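Local coordinates for Peptide/nickel transport system substrate-binding protein (Listeria monocytogenes serotype 1/2a, PDB 5KZT) that binds peptides and probably delivers them to a membrane transporter for uptake, at residues 267-272 with 510-515; 286-291 with 295-300; 88-93 with 170-175. All blocks are in the same frame, centred on the assembly; numbering follows the deposited sequence.

Interaction 1. Residues 267-272 with 510-515; sequences VNNSST and LQKNPF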
ATOM      1  N   VAL A 267       5.354   9.255  12.723  1.00 23.52           N
ATOM      2  CA  VAL A 267       4.095   8.748  12.210  1.00 23.81           C
ATOM      3  C   VAL A 267       4.203   7.224  12.249  1.00 25.08           C
ATOM      4  O   VAL A 267       5.129   6.679  11.661  1.00 24.58           O
ATOM      5  CB  VAL A 267       3.889   9.279  10.774  1.00 23.34           C
ATOM      6  CG1 VAL A 267       2.731   8.580  10.062  1.00 23.49           C
ATOM      7  CG2 VAL A 267       3.673  10.793  10.816  1.00 23.18           C
ATOM      8  N   ASN A 268       3.282   6.560  12.957  1.00 26.50           N
ATOM      9  CA  ASN A 268       3.152   5.096  12.923  1.00 27.89           C
ATOM     10  C   ASN A 268       2.294   4.748  11.723  1.00 27.33           C
ATOM     11  O   ASN A 268       1.130   5.113  11.656  1.00 27.45           O
ATOM     12  CB  ASN A 268       2.497   4.548  14.192  1.00 29.99           C
ATOM     13  CG  ASN A 268       2.264   3.033  14.141  1.00 32.24           C
ATOM     14  OD1 ASN A 268       2.752   2.311  13.235  1.00 32.74           O
ATOM     15  ND2 ASN A 268       1.500   2.535  15.122  1.00 34.07           N
ATOM     16  N   ASN A 269       2.868   4.023  10.783  1.00 26.54           N
ATOM     17  CA  ASN A 269       2.203   3.715   9.529  1.00 25.59           C
ATOM     18  C   ASN A 269       1.365   2.413   9.580  1.00 24.33           C
ATOM     19  O   ASN A 269       0.695   2.097   8.613  1.00 23.58           O
ATOM     20  CB  ASN A 269       3.265   3.646   8.411  1.00 26.57           C
ATOM     21  CG  ASN A 269       4.041   4.968   8.239  1.00 27.81           C
ATOM     22  OD1 ASN A 269       5.106   5.155   8.818  1.00 28.63           O
ATOM     23  ND2 ASN A 269       3.498   5.887   7.457  1.00 28.69           N
ATOM     24  N   SER A 270       1.434   1.649  10.681  1.00 22.70           N
ATOM     25  CA  SER A 270       0.843   0.284  10.776  1.00 21.72           C
ATOM     26  C   SER A 270       1.161  -0.594   9.547  1.00 19.91           C
ATOM     27  O   SER A 270       0.331  -1.388   9.107  1.00 18.92           O
ATOM     28  CB  SER A 270      -0.680   0.343  10.994  1.00 22.82           C
ATOM     29  OG  SER A 270      -1.001   0.977  12.223  1.00 24.94           O
ATOM     30  N   SER A 271       2.380  -0.442   9.044  0.70 19.23           N
ATOM     31  CA  SER A 271       2.846  -1.123   7.851  0.70 18.40           C
ATOM     32  C   SER A 271       3.955  -2.071   8.257  0.70 17.73           C
ATOM     33  O   SER A 271       4.671  -1.814   9.239  0.70 17.53           O
ATOM     34  CB  SER A 271       3.338  -0.095   6.841  0.70 18.78           C
ATOM     35  OG  SER A 271       2.248   0.723   6.442  0.70 19.21           O
ATOM     36  N   THR A 272       4.076  -3.172   7.515  1.00 17.11           N
ATOM     37  CA  THR A 272       5.093  -4.181   7.768  1.00 16.54           C
ATOM     38  C   THR A 272       6.000  -4.300   6.547  1.00 16.29           C
ATOM     39  O   THR A 272       5.510  -4.414   5.414  1.00 15.24           O
ATOM     40  CB  THR A 272       4.432  -5.532   8.028  1.00 16.67           C
ATOM     41  OG1 THR A 272       3.563  -5.403   9.163  1.00 17.00           O
ATOM     42  CG2 THR A 272       5.489  -6.620   8.285  1.00 16.73           C
ATOM     43  N   LEU A 510      -3.389  18.303   9.057  1.00 24.17           N
ATOM     44  CA  LEU A 510      -2.796  17.343   8.116  1.00 23.63           C
ATOM     45  C   LEU A 510      -3.352  15.974   8.463  1.00 23.44           C
ATOM     46  O   LEU A 510      -2.947  15.372   9.447  1.00 24.11           O
ATOM     47  CB  LEU A 510      -1.274  17.356   8.206  1.00 23.19           C
ATOM     48  CG  LEU A 510      -0.517  16.422   7.252  1.00 22.82           C
ATOM     49  CD1 LEU A 510      -0.773  16.839   5.815  1.00 23.35           C
ATOM     50  CD2 LEU A 510       0.979  16.402   7.558  1.00 22.72           C
ATOM     51  N   GLN A 511      -4.304  15.481   7.687  1.00 18.59           N
ATOM     52  CA  GLN A 511      -4.949  14.223   8.053  1.00 18.25           C
ATOM     53  C   GLN A 511      -4.116  13.038   7.612  1.00 17.23           C
ATOM     54  O   GLN A 511      -3.938  12.829   6.417  1.00 15.98           O
ATOM     55  CB  GLN A 511      -6.338  14.132   7.436  1.00 17.86           C
ATOM     56  CG  GLN A 511      -7.039  12.829   7.712  1.00 18.29           C
ATOM     57  CD  GLN A 511      -8.503  12.899   7.350  1.00 18.63           C
ATOM     58  OE1 GLN A 511      -9.203  13.830   7.772  1.00 19.39           O
ATOM     59  NE2 GLN A 511      -8.971  11.948   6.559  1.00 18.14           N
ATOM     60  N   LYS A 512      -3.619  12.271   8.588  1.00 17.64           N
ATOM     61  CA  LYS A 512      -2.963  11.001   8.334  1.00 17.55           C
ATOM     62  C   LYS A 512      -4.015   9.914   8.474  1.00 17.22           C
ATOM     63  O   LYS A 512      -4.563   9.708   9.544  1.00 17.86           O
ATOM     64  CB  LYS A 512      -1.805  10.759   9.318  1.00 19.11           C
ATOM     65  CG  LYS A 512      -1.076   9.418   9.164  1.00 20.02           C
ATOM     66  CD  LYS A 512      -0.219   9.380   7.905  1.00 19.95           C
ATOM     67  CE  LYS A 512       0.239   7.975   7.561  1.00 20.83           C
ATOM     68  NZ  LYS A 512      -0.847   7.143   6.984  1.00 20.10           N
ATOM     69  N   ASN A 513      -4.280   9.206   7.391  1.00 15.82           N
ATOM     70  CA  ASN A 513      -5.236   8.111   7.437  1.00 15.88           C
ATOM     71  C   ASN A 513      -4.628   6.854   8.033  1.00 16.38           C
ATOM     72  O   ASN A 513      -3.484   6.525   7.722  1.00 16.53           O
ATOM     73  CB  ASN A 513      -5.765   7.873   6.037  1.00 15.10           C
ATOM     74  CG  ASN A 513      -6.480   9.105   5.490  1.00 14.79           C
ATOM     75  OD1 ASN A 513      -7.308   9.683   6.187  1.00 16.07           O
ATOM     76  ND2 ASN A 513      -6.157   9.517   4.274  1.00 14.27           N
ATOM     77  N   PRO A 514      -5.387   6.140   8.903  1.00 16.91           N
ATOM     78  CA  PRO A 514      -4.845   4.931   9.518  1.00 17.57           C
ATOM     79  C   PRO A 514      -4.769   3.725   8.583  1.00 16.78           C
ATOM     80  O   PRO A 514      -4.139   2.747   8.929  1.00 17.31           O
ATOM     81  CB  PRO A 514      -5.811   4.650  10.662  1.00 18.98           C
ATOM     82  CG  PRO A 514      -7.103   5.233  10.217  1.00 18.73           C
ATOM     83  CD  PRO A 514      -6.742   6.452   9.401  1.00 17.52           C
ATOM     84  N   PHE A 515      -5.441   3.786   7.438  1.00 15.78           N
ATOM     85  CA  PHE A 515      -5.349   2.737   6.417  1.00 15.26           C
ATOM     86  C   PHE A 515      -5.819   3.370   5.123  1.00 14.72           C
ATOM     87  O   PHE A 515      -6.283   4.521   5.112  1.00 14.42           O
ATOM     88  CB  PHE A 515      -6.190   1.502   6.790  1.00 15.80           C
ATOM     89  CG  PHE A 515      -7.620   1.814   7.155  1.00 16.22           C
ATOM     90  CD1 PHE A 515      -8.580   2.016   6.163  1.00 15.99           C
ATOM     91  CD2 PHE A 515      -8.012   1.891   8.491  1.00 17.51           C
ATOM     92  CE1 PHE A 515      -9.896   2.310   6.486  1.00 16.80           C
ATOM     93  CE2 PHE A 515      -9.328   2.173   8.837  1.00 18.28           C
ATOM     94  CZ  PHE A 515     -10.277   2.390   7.832  1.00 18.09           C
TER
HETATM   95  O   HOH W   1      -1.004   4.800   9.392  1.00 42.86           O
HETATM   96  O   HOH W   2      -3.189   2.426  11.583  1.00 29.47           O
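V267 and K512 make the main apolar contact. The methyl CG1 of V267 lies against the aliphatic part of the lysine, 3.6 Å from K512 CE, and the two side chains cross obliquely. The bend at chi2 (72°) turns CD and CE of K512 alongside the methyl. The bend at chi4 (75°) turns NZ away to its polar partners. N269 packs across the same lysine at about a right angle.

No direct hydrogen bond joins the two segments. The strands belong to different sheets: 264-277 pairs with 491-503 and 420-425, 511-512 with 519-520. S271 OG, modelled in two positions, hydrogen-bonds the bound peptide in at least one, which puts the contact beside the peptide site.

Water carries the polar contacts. One water donates to N268 O at 3.1 Å and accepts a weak bond from K512 NZ at 3.4 Å. A second is 2.7 Å from S270 OG and donates to P514 O at 2.8 Å.

Other bonds lie within one segment or just beyond it. K512 NZ donates to N513 O at 2.8 Å and also to D518 O, while Y519 adds a cation-pi contact. S270 N donates to N268 OD1 at 2.9 Å, forming an Asx turn.

Interaction 2. Residues 286-291 with 295-300; sequences TVFANK and KAIALA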
ATOM      1  N   THR A 286      14.247 -21.205  -8.198  1.00 22.63           N
ATOM      2  CA  THR A 286      15.420 -20.543  -7.630  1.00 22.14           C
ATOM      3  C   THR A 286      15.840 -21.336  -6.389  1.00 21.95           C
ATOM      4  O   THR A 286      15.144 -22.253  -5.956  1.00 21.67           O
ATOM      5  CB  THR A 286      15.104 -19.113  -7.172  1.00 21.12           C
ATOM      6  OG1 THR A 286      14.225 -19.170  -6.051  1.00 20.03           O
ATOM      7  CG2 THR A 286      14.464 -18.284  -8.292  1.00 21.28           C
ATOM      8  N   VAL A 287      16.950 -20.947  -5.779  1.00 22.15           N
ATOM      9  CA  VAL A 287      17.363 -21.571  -4.502  1.00 22.24           C
ATOM     10  C   VAL A 287      16.330 -21.421  -3.372  1.00 21.38           C
ATOM     11  O   VAL A 287      16.307 -22.236  -2.434  1.00 21.45           O
ATOM     12  CB  VAL A 287      18.729 -21.049  -3.997  1.00 22.60           C
ATOM     13  CG1 VAL A 287      19.838 -21.427  -4.980  1.00 23.31           C
ATOM     14  CG2 VAL A 287      18.705 -19.541  -3.710  1.00 22.27           C
ATOM     15  N   PHE A 288      15.486 -20.388  -3.454  1.00 20.11           N
ATOM     16  CA  PHE A 288      14.474 -20.158  -2.441  1.00 19.49           C
ATOM     17  C   PHE A 288      13.259 -21.062  -2.604  1.00 19.37           C
ATOM     18  O   PHE A 288      12.350 -20.987  -1.800  1.00 18.77           O
ATOM     19  CB  PHE A 288      14.064 -18.686  -2.408  1.00 18.83           C
ATOM     20  CG  PHE A 288      15.172 -17.764  -2.015  1.00 19.01           C
ATOM     21  CD1 PHE A 288      15.792 -17.901  -0.788  1.00 19.26           C
ATOM     22  CD2 PHE A 288      15.564 -16.720  -2.847  1.00 19.20           C
ATOM     23  CE1 PHE A 288      16.810 -17.052  -0.416  1.00 19.56           C
ATOM     24  CE2 PHE A 288      16.583 -15.863  -2.478  1.00 19.48           C
ATOM     25  CZ  PHE A 288      17.203 -16.020  -1.251  1.00 19.61           C
ATOM     26  N   ALA A 289      13.234 -21.904  -3.643  1.00 20.13           N
ATOM     27  CA  ALA A 289      12.311 -23.030  -3.682  1.00 20.68           C
ATOM     28  C   ALA A 289      12.607 -24.029  -2.542  1.00 21.59           C
ATOM     29  O   ALA A 289      11.734 -24.783  -2.148  1.00 21.88           O
ATOM     30  CB  ALA A 289      12.363 -23.719  -5.044  1.00 21.40           C
ATOM     31  N   ASN A 290      13.836 -24.010  -2.019  1.00 22.31           N
ATOM     32  CA  ASN A 290      14.239 -24.801  -0.848  1.00 22.88           C
ATOM     33  C   ASN A 290      13.932 -24.058   0.448  1.00 22.63           C
ATOM     34  O   ASN A 290      14.469 -22.976   0.678  1.00 21.85           O
ATOM     35  CB  ASN A 290      15.730 -25.112  -0.916  1.00 23.58           C
ATOM     36  CG  ASN A 290      16.192 -26.003   0.222  1.00 24.27           C
ATOM     37  OD1 ASN A 290      16.299 -25.554   1.358  1.00 24.16           O
ATOM     38  ND2 ASN A 290      16.458 -27.261  -0.075  1.00 25.19           N
ATOM     39  N   LYS A 291      13.108 -24.673   1.299  1.00 23.24           N
ATOM     40  CA  LYS A 291      12.638 -24.055   2.535  1.00 23.61           C
ATOM     41  C   LYS A 291      13.764 -23.801   3.505  1.00 24.01           C
ATOM     42  O   LYS A 291      13.757 -22.789   4.211  1.00 23.41           O
ATOM     43  CB  LYS A 291      11.632 -24.955   3.239  1.00 24.94           C
ATOM     44  CG  LYS A 291      10.785 -24.237   4.286  1.00 25.23           C
ATOM     45  CD  LYS A 291      10.577 -25.023   5.559  1.00 26.86           C
ATOM     46  CE  LYS A 291       9.924 -26.372   5.352  1.00 27.81           C
ATOM     47  NZ  LYS A 291       8.437 -26.288   5.403  1.00 28.33           N
ATOM     48  N   LYS A 295      14.693 -20.248   5.288  1.00 22.74           N
ATOM     49  CA  LYS A 295      14.842 -20.195   6.748  1.00 23.97           C
ATOM     50  C   LYS A 295      16.212 -19.637   7.146  1.00 23.99           C
ATOM     51  O   LYS A 295      16.309 -18.881   8.104  1.00 23.65           O
ATOM     52  CB  LYS A 295      14.640 -21.594   7.363  1.00 25.52           C
ATOM     53  CG  LYS A 295      14.673 -21.615   8.886  1.00 27.21           C
ATOM     54  CD  LYS A 295      14.445 -23.007   9.465  1.00 29.20           C
ATOM     55  CE  LYS A 295      12.981 -23.435   9.416  1.00 30.04           C
ATOM     56  NZ  LYS A 295      12.146 -22.600  10.324  1.00 30.88           N
ATOM     57  N   ALA A 296      17.250 -20.031   6.409  1.00 24.36           N
ATOM     58  CA  ALA A 296      18.623 -19.578   6.686  1.00 24.83           C
ATOM     59  C   ALA A 296      18.732 -18.062   6.560  1.00 24.24           C
ATOM     60  O   ALA A 296      19.212 -17.395   7.486  1.00 24.23           O
ATOM     61  CB  ALA A 296      19.604 -20.245   5.749  1.00 25.23           C
ATOM     62  N   ILE A 297      18.270 -17.531   5.424  1.00 23.39           N
ATOM     63  CA  ILE A 297      18.269 -16.078   5.189  1.00 23.22           C
ATOM     64  C   ILE A 297      17.391 -15.383   6.256  1.00 22.37           C
ATOM     65  O   ILE A 297      17.799 -14.376   6.847  1.00 21.53           O
ATOM     66  CB  ILE A 297      17.742 -15.731   3.767  1.00 23.24           C
ATOM     67  CG1 ILE A 297      18.641 -16.321   2.663  1.00 24.43           C
ATOM     68  CG2 ILE A 297      17.542 -14.227   3.577  1.00 22.93           C
ATOM     69  CD1 ILE A 297      20.057 -15.850   2.629  1.00 25.50           C
ATOM     70  N   ALA A 298      16.209 -15.949   6.510  1.00 21.43           N
ATOM     71  CA  ALA A 298      15.229 -15.326   7.398  1.00 21.33           C
ATOM     72  C   ALA A 298      15.765 -15.109   8.803  1.00 21.94           C
ATOM     73  O   ALA A 298      15.604 -14.024   9.365  1.00 21.54           O
ATOM     74  CB  ALA A 298      13.955 -16.156   7.476  1.00 21.23           C
ATOM     75  N   LEU A 299      16.381 -16.151   9.350  1.00 22.74           N
ATOM     76  CA  LEU A 299      16.811 -16.160  10.736  1.00 23.64           C
ATOM     77  C   LEU A 299      18.179 -15.535  10.952  1.00 24.17           C
ATOM     78  O   LEU A 299      18.605 -15.399  12.101  1.00 25.28           O
ATOM     79  CB  LEU A 299      16.780 -17.580  11.285  1.00 24.50           C
ATOM     80  CG  LEU A 299      15.442 -18.313  11.262  1.00 24.27           C
ATOM     81  CD1 LEU A 299      15.639 -19.679  11.896  1.00 25.45           C
ATOM     82  CD2 LEU A 299      14.342 -17.557  11.979  1.00 24.04           C
ATOM     83  N   ALA A 300      18.857 -15.121   9.882  1.00 23.89           N
ATOM     84  CA  ALA A 300      20.228 -14.628   9.979  1.00 24.30           C
ATOM     85  C   ALA A 300      20.315 -13.101  10.022  1.00 24.13           C
ATOM     86  O   ALA A 300      21.422 -12.566   9.955  1.00 24.88           O
ATOM     87  CB  ALA A 300      21.063 -15.171   8.827  1.00 24.47           C
TER
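F288 meets I297 in the tightly packed part of this contact. I297 CG1 sits in the plane of the phenyl ring, at its edge, 3.7 Å from F288 CE1. The two side chains cross at about a right angle. F288 chi1 is -64°, with CG beside the backbone N, and this swings the ring across to the helix. CG1 is the branch of I297 that touches the ring. Both residues are buried. One face of the ring is covered from within its own segment by V287 CG2, 4.2 Å above the plane and over the centre. The rings of F277 and F420 also meet F288, with planes at about 45°, and L390 and L394 pack on I297.

The contact spans the start of helix 291-299. T286 OG1 accepts from F288 N at 3.1 Å, an ST turn leading into the short 3-10 segment 287-289. N290 then occupies the N-cap position, and its OD1 accepts from I293 N. In the first turn of the helix, K295 N donates to K291 O at 2.9 Å, with an N-H...O angle of 162°. K295 CB also lies 3.5 Å from K291 O.

The solvent side is looser and is made by the two lysines. K291 is exposed, and its side chain stands back from segment 295-300. Its NZ turns to D487 O instead and is hydrogen-bonded there. K295, about one helical turn on, is partly exposed, and its side chain packs on A354 of helix 348-362.

Interaction 3. Residues 88-93 with 170-175; sequences NGDPVT and NEKFVT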
ATOM      1  N   ASN A  88     -13.955  18.365 -16.223  1.00 26.55           N
ATOM      2  CA  ASN A  88     -14.424  18.852 -17.532  1.00 28.21           C
ATOM      3  C   ASN A  88     -15.903  19.284 -17.521  1.00 29.43           C
ATOM      4  O   ASN A  88     -16.499  19.508 -18.581  1.00 30.94           O
ATOM      5  CB  ASN A  88     -14.164  17.792 -18.631  1.00 28.13           C
ATOM      6  CG  ASN A  88     -15.038  16.535 -18.499  1.00 27.14           C
ATOM      7  OD1 ASN A  88     -15.757  16.347 -17.522  1.00 26.16           O
ATOM      8  ND2 ASN A  88     -14.976  15.673 -19.514  1.00 27.21           N
ATOM      9  N   GLY A  89     -16.520  19.378 -16.342  1.00 29.29           N
ATOM     10  CA  GLY A  89     -17.929  19.745 -16.250  1.00 30.25           C
ATOM     11  C   GLY A  89     -18.961  18.626 -16.370  1.00 30.10           C
ATOM     12  O   GLY A  89     -20.110  18.847 -15.993  1.00 30.37           O
ATOM     13  N   ASP A  90     -18.595  17.437 -16.872  1.00 29.60           N
ATOM     14  CA  ASP A  90     -19.548  16.303 -16.934  1.00 29.66           C
ATOM     15  C   ASP A  90     -20.024  15.973 -15.512  1.00 28.01           C
ATOM     16  O   ASP A  90     -19.212  15.975 -14.585  1.00 26.70           O
ATOM     17  CB  ASP A  90     -18.900  15.021 -17.494  1.00 29.90           C
ATOM     18  CG  ASP A  90     -18.533  15.103 -18.989  1.00 31.60           C
ATOM     19  OD1 ASP A  90     -18.809  16.108 -19.667  1.00 32.87           O
ATOM     20  OD2 ASP A  90     -17.940  14.111 -19.486  1.00 33.05           O
ATOM     21  N   PRO A  91     -21.329  15.674 -15.328  1.00 27.78           N
ATOM     22  CA  PRO A  91     -21.753  15.231 -13.993  1.00 26.72           C
ATOM     23  C   PRO A  91     -21.175  13.848 -13.634  1.00 24.91           C
ATOM     24  O   PRO A  91     -20.886  13.038 -14.534  1.00 24.07           O
ATOM     25  CB  PRO A  91     -23.276  15.147 -14.127  1.00 27.68           C
ATOM     26  CG  PRO A  91     -23.460  14.724 -15.545  1.00 28.27           C
ATOM     27  CD  PRO A  91     -22.389  15.440 -16.330  1.00 28.56           C
ATOM     28  N   VAL A  92     -20.973  13.615 -12.339  1.00 23.75           N
ATOM     29  CA  VAL A  92     -20.591  12.301 -11.841  1.00 22.90           C
ATOM     30  C   VAL A  92     -21.898  11.542 -11.620  1.00 22.95           C
ATOM     31  O   VAL A  92     -22.780  12.001 -10.869  1.00 23.55           O
ATOM     32  CB  VAL A  92     -19.762  12.368 -10.545  1.00 22.12           C
ATOM     33  CG1 VAL A  92     -19.405  10.960 -10.050  1.00 21.09           C
ATOM     34  CG2 VAL A  92     -18.503  13.229 -10.748  1.00 22.05           C
ATOM     35  N   THR A  93     -22.051  10.424 -12.322  1.00 22.54           N
ATOM     36  CA  THR A  93     -23.311   9.665 -12.304  1.00 22.50           C
ATOM     37  C   THR A  93     -23.055   8.217 -11.895  1.00 21.26           C
ATOM     38  O   THR A  93     -21.896   7.776 -11.821  1.00 19.91           O
ATOM     39  CB  THR A  93     -23.994   9.655 -13.685  1.00 23.70           C
ATOM     40  OG1 THR A  93     -23.273   8.794 -14.564  1.00 23.80           O
ATOM     41  CG2 THR A  93     -24.088  11.048 -14.276  1.00 24.74           C
ATOM     42  N   ASN A 170     -14.811   8.316 -15.587  1.00 19.20           N
ATOM     43  CA  ASN A 170     -15.547   8.838 -16.714  1.00 20.55           C
ATOM     44  C   ASN A 170     -15.252   8.013 -17.965  1.00 20.73           C
ATOM     45  O   ASN A 170     -14.220   8.191 -18.585  1.00 20.70           O
ATOM     46  CB  ASN A 170     -15.159  10.301 -16.916  1.00 21.36           C
ATOM     47  CG  ASN A 170     -15.969  10.977 -18.003  1.00 22.85           C
ATOM     48  OD1 ASN A 170     -15.914  10.614 -19.185  1.00 23.43           O
ATOM     49  ND2 ASN A 170     -16.723  11.986 -17.600  1.00 23.47           N
ATOM     50  N   GLU A 171     -16.176   7.128 -18.350  1.00 21.62           N
ATOM     51  CA  GLU A 171     -15.932   6.176 -19.445  1.00 22.20           C
ATOM     52  C   GLU A 171     -15.540   6.866 -20.745  1.00 23.87           C
ATOM     53  O   GLU A 171     -14.623   6.423 -21.443  1.00 24.14           O
ATOM     54  CB  GLU A 171     -17.145   5.289 -19.696  1.00 22.76           C
ATOM     55  CG  GLU A 171     -16.973   4.319 -20.865  1.00 23.45           C
ATOM     56  CD  GLU A 171     -18.073   3.292 -20.956  1.00 24.13           C
ATOM     57  OE1 GLU A 171     -19.028   3.336 -20.172  1.00 24.19           O
ATOM     58  OE2 GLU A 171     -17.986   2.442 -21.844  1.00 25.06           O
ATOM     59  N   LYS A 172     -16.231   7.950 -21.062  1.00 24.99           N
ATOM     60  CA  LYS A 172     -15.955   8.682 -22.290  1.00 26.75           C
ATOM     61  C   LYS A 172     -14.511   9.187 -22.335  1.00 25.92           C
ATOM     62  O   LYS A 172     -13.808   9.048 -23.335  1.00 27.07           O
ATOM     63  CB  LYS A 172     -16.938   9.841 -22.443  1.00 28.59           C
ATOM     64  CG  LYS A 172     -16.962  10.447 -23.831  1.00 31.21           C
ATOM     65  CD  LYS A 172     -18.227  11.279 -24.080  1.00 33.14           C
ATOM     66  CE  LYS A 172     -18.277  12.523 -23.192  1.00 33.88           C
ATOM     67  NZ  LYS A 172     -18.888  13.700 -23.887  1.00 36.15           N
ATOM     68  N   PHE A 173     -14.076   9.773 -21.246  1.00 24.69           N
ATOM     69  CA  PHE A 173     -12.721  10.288 -21.161  1.00 24.22           C
ATOM     70  C   PHE A 173     -11.653   9.181 -21.189  1.00 23.57           C
ATOM     71  O   PHE A 173     -10.662   9.296 -21.922  1.00 23.98           O
ATOM     72  CB  PHE A 173     -12.569  11.125 -19.900  1.00 23.71           C
ATOM     73  CG  PHE A 173     -11.223  11.766 -19.768  1.00 23.59           C
ATOM     74  CD1 PHE A 173     -10.976  13.014 -20.318  1.00 24.60           C
ATOM     75  CD2 PHE A 173     -10.203  11.130 -19.070  1.00 22.88           C
ATOM     76  CE1 PHE A 173      -9.731  13.626 -20.187  1.00 24.67           C
ATOM     77  CE2 PHE A 173      -8.948  11.728 -18.930  1.00 22.72           C
ATOM     78  CZ  PHE A 173      -8.714  12.985 -19.487  1.00 24.03           C
ATOM     79  N   VAL A 174     -11.852   8.128 -20.392  1.00 22.25           N
ATOM     80  CA  VAL A 174     -10.917   7.008 -20.334  1.00 21.82           C
ATOM     81  C   VAL A 174     -10.779   6.373 -21.709  1.00 23.02           C
ATOM     82  O   VAL A 174      -9.660   6.098 -22.157  1.00 22.81           O
ATOM     83  CB  VAL A 174     -11.313   5.938 -19.274  1.00 20.87           C
ATOM     84  CG1 VAL A 174     -10.388   4.727 -19.334  1.00 20.77           C
ATOM     85  CG2 VAL A 174     -11.233   6.517 -17.863  1.00 20.23           C
ATOM     86  N   THR A 175     -11.917   6.157 -22.370  1.00 24.20           N
ATOM     87  CA  THR A 175     -11.931   5.560 -23.707  1.00 26.12           C
ATOM     88  C   THR A 175     -11.184   6.426 -24.733  1.00 27.77           C
ATOM     89  O   THR A 175     -10.342   5.917 -25.468  1.00 28.34           O
ATOM     90  CB  THR A 175     -13.368   5.274 -24.192  1.00 26.87           C
ATOM     91  OG1 THR A 175     -14.029   4.427 -23.247  1.00 26.44           O
ATOM     92  CG2 THR A 175     -13.357   4.596 -25.561  1.00 27.97           C
TER
HETATM   93  O   HOH W   3     -15.917  12.977 -20.875  1.00 38.54           O
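D90 and N170 hold the two segments together by a side-chain hydrogen bond. N170 ND2 donates to D90 OD2 at 3.1 Å, with an N-H...O angle of 159°. The carboxylate oxygen uses its anti lone pair and lies close to the plane of the amide. The two flat groups are nearly coplanar, 28° apart, although the side chains cross at about a right angle.

D90 OD2 has two further donors. Water 3 donates to it at 2.7 Å, and N88 ND2 gives a weak bond at 3.4 Å. K172 CE lies 4.0 Å from D90 OD2, though this exposed side chain also touches a crystal neighbour. Its NZ is too far for a salt bridge, but its charge may still stabilise the carboxylate.

The same water ties three side chains together. It accepts from N88 ND2 and donates to N170 OD1 at 2.9 Å. N170 therefore uses both ends of its amide. Its CG is anti to the backbone N, and chi2 of -64° turns ND2 to D90 and OD1 to F173 N, which donates to it at 2.9 Å.

On the loop side, N88 OD1 accepts from D90 N at 3.1 Å, from above the carbonyl plane, and this probably helps to position D90. The pattern is that of an Asx turn in the loop before helix 94-105, joined to an asparagine N-cap that opens helix 171-177.

How the interactions relate
All three contacts are partly buried. Interaction 1 lies nearest the middle of the chain. Interactions 2 and 3 lie farther out, on opposite sides of its centre and about 49 Å apart between centres. None shares a helix or strand with another. Interaction 3 is the most superficial, with N88 and K172 exposed. Interactions 2 and 3 each involve a helix start with an asparagine N-cap. Interaction 2 is local and combines a buried apolar part, F288 and I297, with a helical backbone bond. Interaction 3 joins segments 77 residues apart and is almost wholly polar. Interaction 1 spans 238 residues and mixes thin apolar packing with water bridges from strand 264-277 to strand 511-512 and the loop after it.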